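Local coordinates for protein 2-C-methyl-D-erythritol 4-phosphate cytidylyltransferase (Anaerococcus prevotii, PDB 4KT7) that probably catalyses the transfer of a cytidylyl group from CTP to 2-C-methyl-D-erythritol 4-phosphate, a step of isoprenoid biosynthesis, with release of diphosphate, at residues A[5-15]-A[99-110]. Numbering follows the deposited sequence.
Sequences IDGKFISAIIT and LDPQSELVLTHD
S11, I13 and T15 of strand 10-15 trade backbone hydrogen bonds with L105, L107 and H109 of strand 105-110, a parallel pair at the centre of the Rossmann-like GT-A sheet of this IspD-family enzyme. S11 N gives the straightest bond, to L105 O (176°), and S11 O takes L107 N at 2.8 Å. Strand 55-60 pairs with the other edge of 10-15. At the entry to the ladder F9 O accepts two amides, E104 N and L105 N.

Apolar contacts form on both faces of the pair. I10, A12, L105 and L107 share one face, and I5, I10 and L107 pack on helix 118-127. L105 CD1 meets I5 CG2 at 3.6 Å, and the small methyl of A12 leaves room for L107 CD2, 4.0 Å from A12 CB. On the other face I13 CD1 touches V106 CG2 (3.8 Å), while L99 CD2 reaches S11 CB.

The F9 ring lies against the turn 100-103 because CG stands opposite the backbone N (chi1 -170°): CD2 meets Q102 CD at 3.7 Å, CD1 meets S103 CA, and CZ meets D100 CB. Replacing F9 by alanine removes the ring and is likely to leave this turn without its apolar support. D100 OD1 accepts Q102 N, an Asx turn, which is why an aspartate suits this place.

Serines suit the buried polar spot beside F9: S11 OG bonds E55, and S103 OG donates to S11 OG at 2.7 Å.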
ATOM      1  N   ILE A   5     -25.057 -22.666  -2.089  1.00 44.00           N
ATOM      2  CA  ILE A   5     -24.927 -22.335  -0.670  1.00 45.72           C
ATOM      3  C   ILE A   5     -26.268 -22.511   0.064  1.00 41.44           C
ATOM      4  O   ILE A   5     -26.733 -21.611   0.767  1.00 36.50           O
ATOM      5  CB  ILE A   5     -24.328 -20.919  -0.468  1.00 41.96           C
ATOM      6  CG1 ILE A   5     -23.213 -20.664  -1.492  1.00 44.47           C
ATOM      7  CG2 ILE A   5     -23.785 -20.764   0.950  1.00 42.15           C
ATOM      8  CD1 ILE A   5     -22.637 -19.255  -1.459  1.00 47.37           C
ATOM      9  N   ASP A   6     -26.871 -23.686  -0.127  1.00 53.38           N
ATOM     10  CA  ASP A   6     -28.094 -24.115   0.570  1.00 56.61           C
ATOM     11  C   ASP A   6     -29.278 -23.165   0.448  1.00 53.11           C
ATOM     12  O   ASP A   6     -30.216 -23.247   1.241  1.00 58.22           O
ATOM     13  CB  ASP A   6     -27.811 -24.398   2.050  1.00 53.82           C
ATOM     14  CG  ASP A   6     -26.714 -25.420   2.243  1.00 57.61           C
ATOM     15  OD1 ASP A   6     -26.606 -26.336   1.397  1.00 62.98           O
ATOM     16  OD2 ASP A   6     -25.956 -25.303   3.231  1.00 53.55           O
ATOM     17  N   GLY A   7     -29.236 -22.277  -0.542  1.00 48.17           N
ATOM     18  CA  GLY A   7     -30.299 -21.307  -0.742  1.00 40.66           C
ATOM     19  C   GLY A   7     -30.419 -20.368   0.437  1.00 38.01           C
ATOM     20  O   GLY A   7     -31.478 -19.780   0.664  1.00 39.48           O
ATOM     21  N   LYS A   8     -29.327 -20.220   1.188  1.00 30.71           N
ATOM     22  CA  LYS A   8     -29.309 -19.325   2.344  1.00 28.70           C
ATOM     23  C   LYS A   8     -29.486 -17.878   1.925  1.00 32.16           C
ATOM     24  O   LYS A   8     -28.900 -17.438   0.933  1.00 37.04           O
ATOM     25  CB  LYS A   8     -27.999 -19.466   3.125  1.00 29.32           C
ATOM     26  CG  LYS A   8     -27.816 -20.791   3.856  1.00 34.08           C
ATOM     27  CD  LYS A   8     -26.355 -20.938   4.270  1.00 37.46           C
ATOM     28  CE  LYS A   8     -26.166 -22.028   5.304  1.00 44.29           C
ATOM     29  NZ  LYS A   8     -24.733 -22.122   5.682  1.00 47.49           N
ATOM     30  N   PHE A   9     -30.280 -17.147   2.703  1.00 27.65           N
ATOM     31  CA  PHE A   9     -30.534 -15.723   2.508  1.00 26.32           C
ATOM     32  C   PHE A   9     -29.245 -14.939   2.764  1.00 25.66           C
ATOM     33  O   PHE A   9     -28.626 -15.093   3.824  1.00 20.35           O
ATOM     34  CB  PHE A   9     -31.607 -15.314   3.519  1.00 26.14           C
ATOM     35  CG  PHE A   9     -32.182 -13.943   3.314  1.00 28.26           C
ATOM     36  CD1 PHE A   9     -31.462 -12.815   3.647  1.00 25.26           C
ATOM     37  CD2 PHE A   9     -33.488 -13.790   2.863  1.00 26.02           C
ATOM     38  CE1 PHE A   9     -32.012 -11.557   3.487  1.00 26.00           C
ATOM     39  CE2 PHE A   9     -34.044 -12.525   2.711  1.00 21.88           C
ATOM     40  CZ  PHE A   9     -33.303 -11.415   3.023  1.00 26.76           C
ATOM     41  N   ILE A  10     -28.855 -14.092   1.807  1.00 24.98           N
ATOM     42  CA  ILE A  10     -27.618 -13.307   1.914  1.00 23.48           C
ATOM     43  C   ILE A  10     -27.936 -11.820   2.099  1.00 31.13           C
ATOM     44  O   ILE A  10     -28.737 -11.248   1.347  1.00 24.79           O
ATOM     45  CB  ILE A  10     -26.713 -13.481   0.650  1.00 26.92           C
ATOM     46  CG1 ILE A  10     -26.392 -14.964   0.413  1.00 25.10           C
ATOM     47  CG2 ILE A  10     -25.427 -12.647   0.781  1.00 23.12           C
ATOM     48  CD1 ILE A  10     -25.609 -15.252  -0.876  1.00 26.73           C
ATOM     49  N   SER A  11     -27.331 -11.198   3.113  1.00 17.85           N
ATOM     50  CA  SER A  11     -27.489  -9.751   3.321  1.00 22.33           C
ATOM     51  C   SER A  11     -26.178  -9.040   3.024  1.00 20.48           C
ATOM     52  O   SER A  11     -25.105  -9.610   3.231  1.00 23.68           O
ATOM     53  CB  SER A  11     -27.863  -9.441   4.770  1.00 21.92           C
ATOM     54  OG  SER A  11     -29.030 -10.138   5.154  1.00 24.11           O
ATOM     55  N   ALA A  12     -26.257  -7.798   2.536  1.00 19.31           N
ATOM     56  CA  ALA A  12     -25.056  -6.975   2.388  1.00 17.59           C
ATOM     57  C   ALA A  12     -25.218  -5.714   3.211  1.00 22.88           C
ATOM     58  O   ALA A  12     -26.298  -5.105   3.225  1.00 21.09           O
ATOM     59  CB  ALA A  12     -24.787  -6.634   0.928  1.00 19.47           C
ATOM     60  N   ILE A  13     -24.147  -5.356   3.916  1.00 16.24           N
ATOM     61  CA  ILE A  13     -24.074  -4.147   4.709  1.00 15.54           C
ATOM     62  C   ILE A  13     -23.033  -3.238   4.052  1.00 17.11           C
ATOM     63  O   ILE A  13     -21.854  -3.584   4.007  1.00 21.07           O
ATOM     64  CB  ILE A  13     -23.617  -4.477   6.157  1.00 14.59           C
ATOM     65  CG1 ILE A  13     -24.681  -5.314   6.875  1.00 17.39           C
ATOM     66  CG2 ILE A  13     -23.333  -3.211   6.944  1.00 16.99           C
ATOM     67  CD1 ILE A  13     -24.272  -5.761   8.285  1.00 17.14           C
ATOM     68  N   ILE A  14     -23.476  -2.094   3.521  1.00 17.53           N
ATOM     69  CA  ILE A  14     -22.587  -1.112   2.894  1.00 24.13           C
ATOM     70  C   ILE A  14     -22.387   0.045   3.868  1.00 29.07           C
ATOM     71  O   ILE A  14     -23.344   0.764   4.189  1.00 28.13           O
ATOM     72  CB  ILE A  14     -23.218  -0.500   1.630  1.00 31.16           C
ATOM     73  CG1 ILE A  14     -23.640  -1.581   0.621  1.00 35.80           C
ATOM     74  CG2 ILE A  14     -22.252   0.483   0.994  1.00 22.60           C
ATOM     75  CD1 ILE A  14     -22.490  -2.386   0.073  1.00 36.25           C
ATOM     76  N   THR A  15     -21.171   0.246   4.360  1.00 23.02           N
ATOM     77  CA  THR A  15     -20.982   1.318   5.327  1.00 25.28           C
ATOM     78  C   THR A  15     -20.660   2.641   4.650  1.00 32.18           C
ATOM     79  O   THR A  15     -19.646   2.769   3.944  1.00 38.99           O
ATOM     80  CB  THR A  15     -19.920   0.969   6.396  1.00 34.02           C
ATOM     81  OG1 THR A  15     -18.686   0.643   5.754  1.00 31.33           O
ATOM     82  CG2 THR A  15     -20.387  -0.218   7.250  1.00 39.25           C
ATOM     83  N   LEU A  99     -30.532  -6.556  10.111  1.00 24.93           N
ATOM     84  CA  LEU A  99     -30.651  -7.601   9.094  1.00 23.30           C
ATOM     85  C   LEU A  99     -31.977  -8.355   9.239  1.00 26.64           C
ATOM     86  O   LEU A  99     -32.501  -8.513  10.346  1.00 22.29           O
ATOM     87  CB  LEU A  99     -29.466  -8.587   9.158  1.00 25.02           C
ATOM     88  CG  LEU A  99     -28.066  -8.009   8.884  1.00 24.61           C
ATOM     89  CD1 LEU A  99     -26.986  -9.081   8.873  1.00 28.44           C
ATOM     90  CD2 LEU A  99     -28.050  -7.249   7.570  1.00 25.11           C
ATOM     91  N   ASP A 100     -32.517  -8.793   8.105  1.00 23.63           N
ATOM     92  CA  ASP A 100     -33.703  -9.642   8.059  1.00 30.67           C
ATOM     93  C   ASP A 100     -33.507 -10.863   8.966  1.00 31.15           C
ATOM     94  O   ASP A 100     -32.404 -11.414   9.017  1.00 31.56           O
ATOM     95  CB  ASP A 100     -33.881 -10.103   6.621  1.00 34.43           C
ATOM     96  CG  ASP A 100     -35.238 -10.674   6.363  1.00 36.99           C
ATOM     97  OD1 ASP A 100     -35.476 -11.833   6.774  1.00 35.52           O
ATOM     98  OD2 ASP A 100     -36.065  -9.972   5.738  1.00 41.02           O
ATOM     99  N   PRO A 101     -34.558 -11.287   9.689  1.00 32.74           N
ATOM    100  CA  PRO A 101     -34.442 -12.448  10.586  1.00 34.13           C
ATOM    101  C   PRO A 101     -34.000 -13.725   9.865  1.00 31.04           C
ATOM    102  O   PRO A 101     -33.431 -14.629  10.487  1.00 26.96           O
ATOM    103  CB  PRO A 101     -35.871 -12.632  11.107  1.00 34.98           C
ATOM    104  CG  PRO A 101     -36.492 -11.286  10.990  1.00 36.66           C
ATOM    105  CD  PRO A 101     -35.897 -10.675   9.757  1.00 36.95           C
ATOM    106  N   GLN A 102     -34.259 -13.793   8.561  1.00 27.62           N
ATOM    107  CA  GLN A 102     -33.898 -14.964   7.765  1.00 28.49           C
ATOM    108  C   GLN A 102     -32.420 -14.948   7.339  1.00 26.50           C
ATOM    109  O   GLN A 102     -31.893 -15.955   6.866  1.00 30.41           O
ATOM    110  CB  GLN A 102     -34.820 -15.051   6.540  1.00 40.85           C
ATOM    111  CG  GLN A 102     -34.590 -16.254   5.638  1.00 49.95           C
ATOM    112  CD  GLN A 102     -35.580 -16.313   4.488  1.00 58.65           C
ATOM    113  OE1 GLN A 102     -36.634 -15.671   4.529  1.00 64.28           O
ATOM    114  NE2 GLN A 102     -35.248 -17.088   3.457  1.00 58.69           N
ATOM    115  N   SER A 103     -31.736 -13.824   7.540  1.00 24.51           N
ATOM    116  CA  SER A 103     -30.358 -13.708   7.053  1.00 28.36           C
ATOM    117  C   SER A 103     -29.404 -14.765   7.644  1.00 25.30           C
ATOM    118  O   SER A 103     -29.254 -14.872   8.864  1.00 25.96           O
ATOM    119  CB  SER A 103     -29.814 -12.314   7.348  1.00 21.12           C
ATOM    120  OG  SER A 103     -28.502 -12.203   6.812  1.00 23.77           O
ATOM    121  N   GLU A 104     -28.756 -15.560   6.793  1.00 22.92           N
ATOM    122  CA  GLU A 104     -27.786 -16.527   7.311  1.00 21.80           C
ATOM    123  C   GLU A 104     -26.352 -16.205   6.929  1.00 21.06           C
ATOM    124  O   GLU A 104     -25.417 -16.780   7.492  1.00 24.12           O
ATOM    125  CB  GLU A 104     -28.115 -17.944   6.852  1.00 23.90           C
ATOM    126  CG  GLU A 104     -29.392 -18.517   7.431  1.00 53.73           C
ATOM    127  CD  GLU A 104     -29.282 -20.009   7.674  1.00 57.28           C
ATOM    128  OE1 GLU A 104     -28.560 -20.400   8.621  1.00 59.86           O
ATOM    129  OE2 GLU A 104     -29.902 -20.785   6.913  1.00 54.77           O
ATOM    130  N   LEU A 105     -26.179 -15.324   5.949  1.00 20.88           N
ATOM    131  CA  LEU A 105     -24.842 -14.935   5.479  1.00 23.79           C
ATOM    132  C   LEU A 105     -24.785 -13.425   5.313  1.00 21.50           C
ATOM    133  O   LEU A 105     -25.757 -12.826   4.866  1.00 24.67           O
ATOM    134  CB  LEU A 105     -24.535 -15.607   4.136  1.00 22.96           C
ATOM    135  CG  LEU A 105     -24.528 -17.134   4.106  1.00 24.46           C
ATOM    136  CD1 LEU A 105     -24.537 -17.661   2.668  1.00 26.54           C
ATOM    137  CD2 LEU A 105     -23.336 -17.694   4.879  1.00 20.78           C
ATOM    138  N   VAL A 106     -23.668 -12.793   5.676  1.00 16.44           N
ATOM    139  CA  VAL A 106     -23.583 -11.340   5.543  1.00 15.72           C
ATOM    140  C   VAL A 106     -22.281 -10.934   4.881  1.00 27.17           C
ATOM    141  O   VAL A 106     -21.199 -11.399   5.266  1.00 18.36           O
ATOM    142  CB  VAL A 106     -23.758 -10.602   6.897  1.00 20.27           C
ATOM    143  CG1 VAL A 106     -22.850 -11.176   7.952  1.00 20.29           C
ATOM    144  CG2 VAL A 106     -23.507  -9.101   6.744  1.00 21.92           C
ATOM    145  N   LEU A 107     -22.401 -10.103   3.851  1.00 15.79           N
ATOM    146  CA  LEU A 107     -21.248  -9.501   3.195  1.00 18.02           C
ATOM    147  C   LEU A 107     -21.179  -8.029   3.614  1.00 23.16           C
ATOM    148  O   LEU A 107     -22.201  -7.342   3.694  1.00 22.70           O
ATOM    149  CB  LEU A 107     -21.408  -9.641   1.667  1.00 18.31           C
ATOM    150  CG  LEU A 107     -20.425  -8.948   0.716  1.00 19.20           C
ATOM    151  CD1 LEU A 107     -20.234  -9.809  -0.538  1.00 19.00           C
ATOM    152  CD2 LEU A 107     -20.925  -7.558   0.322  1.00 23.37           C
ATOM    153  N   THR A 108     -19.979  -7.538   3.904  1.00 21.45           N
ATOM    154  CA  THR A 108     -19.819  -6.136   4.269  1.00 19.86           C
ATOM    155  C   THR A 108     -18.958  -5.481   3.205  1.00 22.78           C
ATOM    156  O   THR A 108     -18.118  -6.149   2.609  1.00 22.16           O
ATOM    157  CB  THR A 108     -19.141  -5.989   5.638  1.00 21.23           C
ATOM    158  OG1 THR A 108     -17.821  -6.570   5.583  1.00 23.63           O
ATOM    159  CG2 THR A 108     -19.949  -6.724   6.684  1.00 18.76           C
ATOM    160  N   HIS A 109     -19.150  -4.188   2.960  1.00 18.10           N
ATOM    161  CA  HIS A 109     -18.311  -3.491   1.980  1.00 18.35           C
ATOM    162  C   HIS A 109     -18.321  -2.000   2.264  1.00 24.04           C
ATOM    163  O   HIS A 109     -19.359  -1.460   2.684  1.00 26.36           O
ATOM    164  CB  HIS A 109     -18.809  -3.749   0.558  1.00 16.45           C
ATOM    165  CG  HIS A 109     -17.975  -3.101  -0.512  1.00 19.32           C
ATOM    166  ND1 HIS A 109     -16.732  -3.588  -0.886  1.00 18.82           N
ATOM    167  CD2 HIS A 109     -18.212  -2.028  -1.296  1.00 18.69           C
ATOM    168  CE1 HIS A 109     -16.257  -2.842  -1.871  1.00 22.61           C
ATOM    169  NE2 HIS A 109     -17.125  -1.889  -2.139  1.00 19.86           N
ATOM    170  N   ASP A 110     -17.177  -1.344   2.030  1.00 21.27           N
ATOM    171  CA  ASP A 110     -17.048   0.098   2.257  1.00 18.69           C
ATOM    172  C   ASP A 110     -17.764   0.862   1.161  1.00 24.58           C
ATOM    173  O   ASP A 110     -17.468   0.681  -0.031  1.00 28.71           O
ATOM    174  CB  ASP A 110     -15.573   0.550   2.233  1.00 23.53           C
ATOM    175  CG  ASP A 110     -14.727  -0.084   3.328  1.00 34.15           C
ATOM    176  OD1 ASP A 110     -15.288  -0.464   4.386  1.00 36.39           O
ATOM    177  OD2 ASP A 110     -13.486  -0.186   3.130  1.00 35.61           O
TER
HETATM  178  O   HOH W   1     -24.779 -19.982   7.730  1.00 42.06           O
HETATM  179  O   HOH W   2     -17.054  -2.225   5.315  1.00 29.03           O